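Local structure of electron transfer flavoprotein, alpha subunit (Thermotoga maritima, 7KOE) at residues I6-I11 and Y92-F97; R30-K35 and T125-I130; W42-G47 and L66-R71. The protein binds flavin-adenine dinucleotide and, as the alpha subunit of an electron transfer flavoprotein, probably passes electrons between partner redox proteins. All blocks are in the same frame, centred on the assembly; numbering follows the deposited sequence.

Interaction 1 (I6-I11 and Y92-F97); sequences IIFVLI and YRPEIF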
loop_
_atom_site.group_PDB
_atom_site.type_symbol
_atom_site.label_atom_id
_atom_site.label_comp_id
_atom_site.label_asym_id
_atom_site.label_seq_id
_atom_site.Cartn_x
_atom_site.Cartn_y
_atom_site.Cartn_z
ATOM N N ILE B 6 18.478 -5.801 49.727
ATOM C CA ILE B 6 17.851 -6.503 50.835
ATOM C C ILE B 6 16.344 -6.461 50.590
ATOM O O ILE B 6 15.673 -5.468 50.863
ATOM C CB ILE B 6 18.282 -5.871 52.166
ATOM C CG1 ILE B 6 17.518 -6.399 53.376
ATOM C CG2 ILE B 6 18.391 -4.331 52.099
ATOM C CD1 ILE B 6 18.105 -5.845 54.638
ATOM N N ILE B 7 15.786 -7.537 50.044
ATOM C CA ILE B 7 14.416 -7.444 49.548
ATOM C C ILE B 7 13.446 -7.806 50.671
ATOM O O ILE B 7 13.675 -8.745 51.440
ATOM C CB ILE B 7 14.218 -8.301 48.288
ATOM C CG1 ILE B 7 14.454 -9.789 48.532
ATOM C CG2 ILE B 7 15.199 -7.850 47.221
ATOM C CD1 ILE B 7 14.284 -10.630 47.287
ATOM N N PHE B 8 12.390 -7.009 50.813
ATOM C CA PHE B 8 11.449 -7.148 51.915
ATOM C C PHE B 8 10.194 -7.874 51.457
ATOM O O PHE B 8 9.801 -7.799 50.293
ATOM C CB PHE B 8 11.046 -5.783 52.475
ATOM C CG PHE B 8 12.015 -5.202 53.464
ATOM C CD1 PHE B 8 13.249 -5.784 53.693
ATOM C CD2 PHE B 8 11.679 -4.060 54.170
ATOM C CE1 PHE B 8 14.128 -5.233 54.602
ATOM C CE2 PHE B 8 12.550 -3.508 55.083
ATOM C CZ PHE B 8 13.775 -4.094 55.299
ATOM N N VAL B 9 9.567 -8.581 52.393
ATOM C CA VAL B 9 8.255 -9.188 52.198
ATOM C C VAL B 9 7.467 -8.960 53.478
ATOM O O VAL B 9 7.915 -9.348 54.560
ATOM C CB VAL B 9 8.338 -10.697 51.885
ATOM C CG1 VAL B 9 6.982 -11.353 52.054
ATOM C CG2 VAL B 9 8.853 -10.947 50.482
ATOM N N LEU B 10 6.309 -8.320 53.368
ATOM C CA LEU B 10 5.465 -8.088 54.530
ATOM C C LEU B 10 4.614 -9.320 54.796
ATOM O O LEU B 10 4.112 -9.956 53.866
ATOM C CB LEU B 10 4.573 -6.865 54.319
ATOM C CG LEU B 10 4.048 -6.109 55.541
ATOM C CD1 LEU B 10 3.856 -4.666 55.161
ATOM C CD2 LEU B 10 2.740 -6.669 56.073
ATOM N N ILE B 11 4.456 -9.653 56.074
ATOM C CA ILE B 11 3.656 -10.794 56.501
ATOM C C ILE B 11 2.334 -10.266 57.036
ATOM O O ILE B 11 2.302 -9.547 58.042
ATOM C CB ILE B 11 4.379 -11.655 57.551
ATOM C CG1 ILE B 11 5.580 -12.384 56.939
ATOM C CG2 ILE B 11 3.428 -12.676 58.152
ATOM C CD1 ILE B 11 6.910 -11.685 57.104
ATOM N N TYR B 92 16.743 0.319 57.327
ATOM C CA TYR B 92 17.440 -0.797 56.704
ATOM C C TYR B 92 17.661 -0.628 55.210
ATOM O O TYR B 92 18.474 -1.367 54.643
ATOM C CB TYR B 92 16.674 -2.099 56.960
ATOM C CG TYR B 92 16.559 -2.423 58.428
ATOM C CD1 TYR B 92 17.609 -3.025 59.108
ATOM C CD2 TYR B 92 15.410 -2.110 59.141
ATOM C CE1 TYR B 92 17.515 -3.314 60.455
ATOM C CE2 TYR B 92 15.307 -2.395 60.488
ATOM C CZ TYR B 92 16.362 -2.997 61.138
ATOM O OH TYR B 92 16.263 -3.284 62.478
ATOM N N ARG B 93 16.973 0.326 54.574
ATOM C CA ARG B 93 17.035 0.668 53.150
ATOM C C ARG B 93 16.861 -0.534 52.225
ATOM O O ARG B 93 17.844 -0.988 51.624
ATOM C CB ARG B 93 18.352 1.376 52.837
ATOM C CG ARG B 93 18.511 2.708 53.542
ATOM C CD ARG B 93 19.829 3.367 53.174
ATOM N NE ARG B 93 19.851 3.798 51.779
ATOM C CZ ARG B 93 19.473 5.003 51.366
ATOM N NH1 ARG B 93 19.045 5.900 52.243
ATOM N NH2 ARG B 93 19.524 5.313 50.078
ATOM N N PRO B 94 15.657 -1.081 52.085
ATOM C CA PRO B 94 15.457 -2.249 51.227
ATOM C C PRO B 94 15.536 -1.895 49.746
ATOM O O PRO B 94 15.630 -0.736 49.351
ATOM C CB PRO B 94 14.053 -2.725 51.610
ATOM C CG PRO B 94 13.385 -1.533 52.109
ATOM C CD PRO B 94 14.431 -0.758 52.828
ATOM N N GLU B 95 15.504 -2.938 48.924
ATOM C CA GLU B 95 15.525 -2.823 47.472
ATOM C C GLU B 95 14.183 -3.144 46.838
ATOM O O GLU B 95 13.732 -2.418 45.953
ATOM C CB GLU B 95 16.597 -3.754 46.892
ATOM C CG GLU B 95 16.667 -3.796 45.377
ATOM C CD GLU B 95 17.551 -2.709 44.805
ATOM O OE1 GLU B 95 18.269 -2.056 45.588
ATOM O OE2 GLU B 95 17.538 -2.516 43.572
ATOM N N ILE B 96 13.533 -4.217 47.281
ATOM C CA ILE B 96 12.230 -4.634 46.783
ATOM C C ILE B 96 11.333 -4.873 47.987
ATOM O O ILE B 96 11.624 -5.741 48.817
ATOM C CB ILE B 96 12.321 -5.906 45.924
ATOM C CG1 ILE B 96 13.081 -5.640 44.627
ATOM C CG2 ILE B 96 10.942 -6.462 45.640
ATOM C CD1 ILE B 96 13.337 -6.886 43.819
ATOM N N PHE B 97 10.255 -4.109 48.085
ATOM C CA PHE B 97 9.239 -4.298 49.111
ATOM C C PHE B 97 8.080 -5.044 48.468
ATOM O O PHE B 97 7.630 -4.666 47.384
ATOM C CB PHE B 97 8.772 -2.955 49.666
ATOM C CG PHE B 97 8.278 -3.015 51.076
ATOM C CD1 PHE B 97 9.043 -2.519 52.109
ATOM C CD2 PHE B 97 7.058 -3.588 51.372
ATOM C CE1 PHE B 97 8.584 -2.573 53.408
ATOM C CE2 PHE B 97 6.606 -3.648 52.671
ATOM C CZ PHE B 97 7.368 -3.140 53.684
#
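Pro-94 sets its CB-CG edge over one face of the Phe-8 ring, and this CH-pi contact is the centre of the apolar part of the interface. Its CB stands 3.6 Å from the ring centroid of Phe-8, almost on the ring normal, while CG covers the CD2-CE2 side. At the rim of the same ring come two further carbons, Tyr-92 CB near CZ and Phe-97 CE1 in the ring plane. The Phe-8 and Phe-97 rings meet obliquely, their planes at 66°, and Phe-8 CB in turn sits over a face of the Phe-97 ring. Leu-10 CD1 reaches the edge of that second ring, 3.8 Å from Phe-97 CE2. Ile-7 and Ile-96 lie side by side, with Ile-7 CG2 3.7 Å from Ile-96 CB.

Polar contacts are confined to the backbone. Glu-95 N donates to Ile-6 O over 3.2 Å, from well above the carbonyl plane, and Phe-8 N donates to Ile-96 O. The carboxylate of Glu-95 leads away to a salt bridge with Arg-157.

The chemistry is thus that of a hydrophobic core: two main-chain bonds tie strand 6-9 to the approach to strand 97-100, its neighbour in the parallel sheet, and carbon surfaces make up the rest.

Interaction 2 (R30-K35 and T125-I130); sequences RDLASK and TGLDII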
loop_
_atom_site.group_PDB
_atom_site.type_symbol
_atom_site.label_atom_id
_atom_site.label_comp_id
_atom_site.label_asym_id
_atom_site.label_seq_id
_atom_site.Cartn_x
_atom_site.Cartn_y
_atom_site.Cartn_z
ATOM N N ARG B 30 12.441 -15.590 46.834
ATOM C CA ARG B 30 13.563 -16.506 46.658
ATOM C C ARG B 30 13.935 -16.640 45.189
ATOM O O ARG B 30 15.120 -16.646 44.841
ATOM C CB ARG B 30 13.223 -17.876 47.241
ATOM C CG ARG B 30 13.226 -17.923 48.750
ATOM C CD ARG B 30 14.537 -17.407 49.303
ATOM N NE ARG B 30 15.611 -18.386 49.216
ATOM C CZ ARG B 30 16.892 -18.093 49.408
ATOM N NH1 ARG B 30 17.251 -16.850 49.696
ATOM N NH2 ARG B 30 17.813 -19.042 49.315
ATOM N N ASP B 31 12.934 -16.741 44.313
ATOM C CA ASP B 31 13.195 -16.728 42.882
ATOM C C ASP B 31 13.622 -15.352 42.393
ATOM O O ASP B 31 14.244 -15.251 41.331
ATOM C CB ASP B 31 11.957 -17.193 42.120
ATOM C CG ASP B 31 11.657 -18.661 42.341
ATOM O OD1 ASP B 31 12.607 -19.434 42.582
ATOM O OD2 ASP B 31 10.470 -19.044 42.270
ATOM N N LEU B 32 13.298 -14.296 43.138
ATOM C CA LEU B 32 13.815 -12.975 42.812
ATOM C C LEU B 32 15.246 -12.810 43.299
ATOM O O LEU B 32 16.070 -12.211 42.605
ATOM C CB LEU B 32 12.923 -11.892 43.416
ATOM C CG LEU B 32 11.503 -11.807 42.860
ATOM C CD1 LEU B 32 10.713 -10.752 43.603
ATOM C CD2 LEU B 32 11.540 -11.509 41.375
ATOM N N ALA B 33 15.559 -13.345 44.481
ATOM C CA ALA B 33 16.918 -13.273 45.001
ATOM C C ALA B 33 17.870 -14.232 44.301
ATOM O O ALA B 33 19.086 -14.033 44.370
ATOM C CB ALA B 33 16.928 -13.549 46.505
ATOM N N SER B 34 17.352 -15.268 43.638
ATOM C CA SER B 34 18.209 -16.147 42.855
ATOM C C SER B 34 18.685 -15.483 41.573
ATOM O O SER B 34 19.727 -15.871 41.035
ATOM C CB SER B 34 17.478 -17.447 42.520
ATOM O OG SER B 34 16.409 -17.211 41.622
ATOM N N LYS B 35 17.947 -14.494 41.072
ATOM C CA LYS B 35 18.356 -13.739 39.899
ATOM C C LYS B 35 18.840 -12.339 40.237
ATOM O O LYS B 35 19.368 -11.654 39.354
ATOM C CB LYS B 35 17.202 -13.658 38.893
ATOM C CG LYS B 35 16.508 -14.988 38.664
ATOM C CD LYS B 35 16.037 -15.130 37.227
ATOM C CE LYS B 35 14.681 -15.807 37.157
ATOM N NZ LYS B 35 14.138 -15.829 35.770
ATOM N N THR B 125 1.181 -9.609 38.921
ATOM C CA THR B 125 1.095 -11.032 38.635
ATOM C C THR B 125 2.336 -11.585 37.953
ATOM O O THR B 125 2.397 -12.793 37.705
ATOM C CB THR B 125 -0.123 -11.334 37.747
ATOM O OG1 THR B 125 -0.154 -10.414 36.652
ATOM C CG2 THR B 125 -1.417 -11.237 38.532
ATOM N N GLY B 126 3.314 -10.745 37.633
ATOM C CA GLY B 126 4.392 -11.146 36.753
ATOM C C GLY B 126 5.776 -10.684 37.156
ATOM O O GLY B 126 6.548 -10.271 36.284
ATOM N N LEU B 127 6.069 -10.688 38.459
ATOM C CA LEU B 127 7.360 -10.235 38.972
ATOM C C LEU B 127 8.517 -11.035 38.385
ATOM O O LEU B 127 8.491 -12.269 38.362
ATOM C CB LEU B 127 7.390 -10.347 40.493
ATOM C CG LEU B 127 6.435 -9.495 41.315
ATOM C CD1 LEU B 127 6.757 -9.687 42.771
ATOM C CD2 LEU B 127 6.567 -8.044 40.931
ATOM N N ASP B 128 9.526 -10.318 37.900
ATOM C CA ASP B 128 10.697 -10.915 37.279
ATOM C C ASP B 128 11.809 -9.881 37.283
ATOM O O ASP B 128 11.551 -8.676 37.268
ATOM C CB ASP B 128 10.405 -11.379 35.849
ATOM C CG ASP B 128 11.123 -12.665 35.495
ATOM O OD1 ASP B 128 11.877 -13.181 36.346
ATOM O OD2 ASP B 128 10.933 -13.160 34.365
ATOM N N ILE B 129 13.048 -10.362 37.307
ATOM C CA ILE B 129 14.228 -9.506 37.346
ATOM C C ILE B 129 14.825 -9.447 35.948
ATOM O O ILE B 129 15.069 -10.488 35.328
ATOM C CB ILE B 129 15.256 -10.013 38.372
ATOM C CG1 ILE B 129 14.675 -9.947 39.789
ATOM C CG2 ILE B 129 16.556 -9.226 38.275
ATOM C CD1 ILE B 129 14.690 -8.563 40.415
ATOM N N ILE B 130 15.038 -8.234 35.445
ATOM C CA ILE B 130 15.744 -8.039 34.181
ATOM C C ILE B 130 17.242 -8.028 34.473
ATOM O O ILE B 130 17.661 -7.568 35.546
ATOM C CB ILE B 130 15.272 -6.762 33.463
ATOM C CG1 ILE B 130 15.472 -5.520 34.334
ATOM C CG2 ILE B 130 13.821 -6.898 33.043
ATOM C CD1 ILE B 130 15.285 -4.224 33.589
#
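Leu-32 has the most surface buried here, and its two methyls divide the work between Leu-127 and Ile-129. CD2 of Leu-32 packs against CG1 of Ile-129 at 3.8 Å; CD1 of Leu-32 approaches CD1 of Leu-127 at a looser 4.2 Å. The first bond of Leu-32 runs across the direction of the loop, but with CG beside the backbone N (chi1 -65°), CD1 extended and CD2 branching toward Ile-129, the end of the side chain turns to it.

Ile-129 is almost as well covered. Its branches separate at CB: CG1 goes to Leu-32, whereas CG2 comes to 3.9 Å from the carbonyl O of Lys-35, so that one isoleucine touches both Leu-32 and Lys-35. CB of Ile-129 and CB of Lys-35 are 4.2 Å apart.

Lys-35 adds the polar element. Its chain, turned out of the extended form about its CB-CG and CG-CD bonds, brings NZ to 3.5 Å from OD1 of Asp-128, a long salt bridge on the more exposed side of the contact. The same OD1 accepts a weak bond from Ile-129 N, which could help steady the carboxylate in front of the ammonium group.

Lys-28, one turn before Leu-32 in helix 21-33, donates through NZ to Leu-127 O. The contact therefore fastens the C-terminal part of that helix to the connection between strands 120-124 and 137-142, with Leu-127 also packing on Met-138 of the latter strand.

Interaction 3 (W42-G47 and L66-R71); sequences WGVLLG and LYVKNR
Leu-45 and Tyr-67 are paired neighbours on adjacent parallel strands, and the tyrosine can be traced outward from the sheet. Its CB leaves on the same face as Leu-45, and CG lies anti to the backbone N (chi1 176°), which sends the ring along the strands toward Gly-47. CD1 of Tyr-67 rests 3.6 Å from CD2 of Leu-45. The next ring atom, CE1, still touches that methyl and meets the carbonyl O of Gly-47 at 3.2 Å, obliquely to the ring. CZ passes the same oxygen at greater distance, and OH reaches a hydrogen bond with the backbone N of Leu-50. CD of Lys-69 lies over the centre of one ring face, while the NZ of that lysine forms a salt bridge with Glu-185. With only the methyl of an alanine here, CD2 of Leu-45 and CD of Lys-69 would probably lose the ring they pack on, and Leu-50 N its hydroxyl partner.

The two strands belong to a beta-alpha-beta crossover in which helix 51-60 connects strand 40-46 to strand 65-69, within the parallel sheet of the electron transfer flavoprotein domain. Four bonds run between them: Leu-66 N to Gly-43 O, Leu-45 N to Leu-66 O at 2.8 Å, a weak one from Val-68 N to Leu-45 O, and Gly-47 N to Val-68 O at 3.0 Å.

The other face carries Val-44, Leu-46, Leu-66 and Val-68. Leu-46 and Val-68 stand side by side, CG of the first 4.1 Å from CB of the second. At the start of the pairing, CB of Leu-66 packs 3.6 Å from CZ3 of Trp-42, while CD2 of Leu-66 lies at the edge of the indole, whose NE1 is hydrogen-bonded to Glu-40 OE2.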
loop_
_atom_site.group_PDB
_atom_site.type_symbol
_atom_site.label_atom_id
_atom_site.label_comp_id
_atom_site.label_asym_id
_atom_site.label_seq_id
_atom_site.Cartn_x
_atom_site.Cartn_y
_atom_site.Cartn_z
ATOM N N TRP B 42 14.267 -10.827 53.319
ATOM C CA TRP B 42 13.833 -10.530 54.673
ATOM C C TRP B 42 12.344 -10.824 54.826
ATOM O O TRP B 42 11.660 -11.243 53.891
ATOM C CB TRP B 42 14.126 -9.076 55.023
ATOM C CG TRP B 42 15.450 -8.869 55.654
ATOM C CD1 TRP B 42 16.612 -9.498 55.335
ATOM C CD2 TRP B 42 15.759 -7.964 56.717
ATOM N NE1 TRP B 42 17.629 -9.040 56.132
ATOM C CE2 TRP B 42 17.127 -8.109 57.002
ATOM C CE3 TRP B 42 15.009 -7.055 57.466
ATOM C CZ2 TRP B 42 17.768 -7.360 57.982
ATOM C CZ3 TRP B 42 15.645 -6.319 58.445
ATOM C CH2 TRP B 42 17.010 -6.477 58.694
ATOM N N GLY B 43 11.842 -10.616 56.037
ATOM C CA GLY B 43 10.417 -10.640 56.286
ATOM C C GLY B 43 10.058 -9.660 57.380
ATOM O O GLY B 43 10.590 -9.747 58.488
ATOM N N VAL B 44 9.166 -8.720 57.094
ATOM C CA VAL B 44 8.758 -7.715 58.067
ATOM C C VAL B 44 7.455 -8.168 58.699
ATOM O O VAL B 44 6.495 -8.501 57.995
ATOM C CB VAL B 44 8.606 -6.331 57.418
ATOM C CG1 VAL B 44 8.538 -5.260 58.487
ATOM C CG2 VAL B 44 9.761 -6.069 56.483
ATOM N N LEU B 45 7.418 -8.186 60.026
ATOM C CA LEU B 45 6.263 -8.696 60.741
ATOM C C LEU B 45 6.030 -7.793 61.940
ATOM O O LEU B 45 6.977 -7.459 62.657
ATOM C CB LEU B 45 6.491 -10.150 61.164
ATOM C CG LEU B 45 5.298 -11.042 61.504
ATOM C CD1 LEU B 45 5.659 -12.478 61.188
ATOM C CD2 LEU B 45 4.890 -10.924 62.949
ATOM N N LEU B 46 4.780 -7.396 62.148
ATOM C CA LEU B 46 4.431 -6.392 63.143
ATOM C C LEU B 46 3.437 -6.984 64.129
ATOM O O LEU B 46 2.433 -7.574 63.723
ATOM C CB LEU B 46 3.842 -5.143 62.481
ATOM C CG LEU B 46 4.772 -4.211 61.697
ATOM C CD1 LEU B 46 4.905 -4.633 60.246
ATOM C CD2 LEU B 46 4.267 -2.790 61.769
ATOM N N GLY B 47 3.716 -6.821 65.414
ATOM C CA GLY B 47 2.864 -7.292 66.479
ATOM C C GLY B 47 3.679 -7.906 67.587
ATOM O O GLY B 47 4.908 -8.003 67.513
ATOM N N LEU B 66 12.457 -9.462 60.178
ATOM C CA LEU B 66 12.381 -8.246 60.979
ATOM C C LEU B 66 11.054 -8.285 61.726
ATOM O O LEU B 66 10.003 -7.971 61.167
ATOM C CB LEU B 66 12.507 -7.011 60.098
ATOM C CG LEU B 66 12.330 -5.649 60.759
ATOM C CD1 LEU B 66 13.303 -5.470 61.906
ATOM C CD2 LEU B 66 12.510 -4.558 59.728
ATOM N N TYR B 67 11.099 -8.696 62.988
ATOM C CA TYR B 67 9.889 -8.889 63.784
ATOM C C TYR B 67 9.706 -7.651 64.652
ATOM O O TYR B 67 10.187 -7.576 65.781
ATOM C CB TYR B 67 9.997 -10.183 64.584
ATOM C CG TYR B 67 8.872 -10.506 65.551
ATOM C CD1 TYR B 67 7.558 -10.135 65.291
ATOM C CD2 TYR B 67 9.123 -11.254 66.692
ATOM C CE1 TYR B 67 6.540 -10.449 66.174
ATOM C CE2 TYR B 67 8.109 -11.584 67.571
ATOM C CZ TYR B 67 6.822 -11.173 67.309
ATOM O OH TYR B 67 5.812 -11.494 68.185
ATOM N N VAL B 68 8.995 -6.668 64.107
ATOM C CA VAL B 68 8.726 -5.415 64.805
ATOM C C VAL B 68 7.691 -5.672 65.892
ATOM O O VAL B 68 6.667 -6.319 65.650
ATOM C CB VAL B 68 8.250 -4.338 63.817
ATOM C CG1 VAL B 68 8.063 -3.008 64.516
ATOM C CG2 VAL B 68 9.236 -4.200 62.672
ATOM N N LYS B 69 7.958 -5.167 67.091
ATOM C CA LYS B 69 7.185 -5.499 68.278
ATOM C C LYS B 69 6.423 -4.283 68.775
ATOM O O LYS B 69 7.037 -3.270 69.127
ATOM C CB LYS B 69 8.104 -6.015 69.385
ATOM C CG LYS B 69 9.217 -6.886 68.883
ATOM C CD LYS B 69 8.723 -8.293 68.714
ATOM C CE LYS B 69 8.371 -8.923 70.052
ATOM N NZ LYS B 69 9.525 -8.946 70.994
ATOM N N ASN B 70 5.097 -4.398 68.817
ATOM C CA ASN B 70 4.257 -3.490 69.584
ATOM C C ASN B 70 2.922 -4.173 69.844
ATOM O O ASN B 70 2.506 -5.054 69.088
ATOM C CB ASN B 70 4.038 -2.149 68.881
ATOM C CG ASN B 70 3.750 -1.037 69.858
ATOM O OD1 ASN B 70 3.675 -1.270 71.062
ATOM N ND2 ASN B 70 3.604 0.180 69.354
ATOM N N ARG B 71 2.267 -3.767 70.932
ATOM C CA ARG B 71 0.984 -4.357 71.294
ATOM C C ARG B 71 -0.150 -3.834 70.424
ATOM O O ARG B 71 -1.138 -4.543 70.207
ATOM C CB ARG B 71 0.689 -4.096 72.776
ATOM C CG ARG B 71 -0.467 -4.897 73.372
ATOM C CD ARG B 71 -0.365 -6.387 73.061
ATOM N NE ARG B 71 0.914 -6.960 73.476
ATOM C CZ ARG B 71 1.142 -7.503 74.666
ATOM N NH1 ARG B 71 0.176 -7.554 75.572
ATOM N NH2 ARG B 71 2.340 -7.997 74.949
#

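In the fold
Interactions 1 and 3 share one parallel sheet, in which strands 6-9 and 40-46 are neighbours: Ile-7 O lies 2.9 Å from Trp-42 N, a probable hydrogen bond, and the Phe-8 and Trp-42 rings meet, with Phe-8 CE1 3.5 Å from Trp-42 CE3. On the sheet's other face, interaction 2 touches interaction 1 through Ile-7 CD1 and Ala-33 CB, and through Ile-96 CD1 and Ile-129 CD1, each pair 4.0 Å apart. Interactions 2 and 3 do not touch, their nearest atoms being about 8 Å apart. Neither interaction 1 nor interaction 2 lines the flavin pocket: the side chain of Leu-127 in interaction 2 is about 10 Å from a bound FAD and that of Ile-96 in interaction 1 about 14 Å.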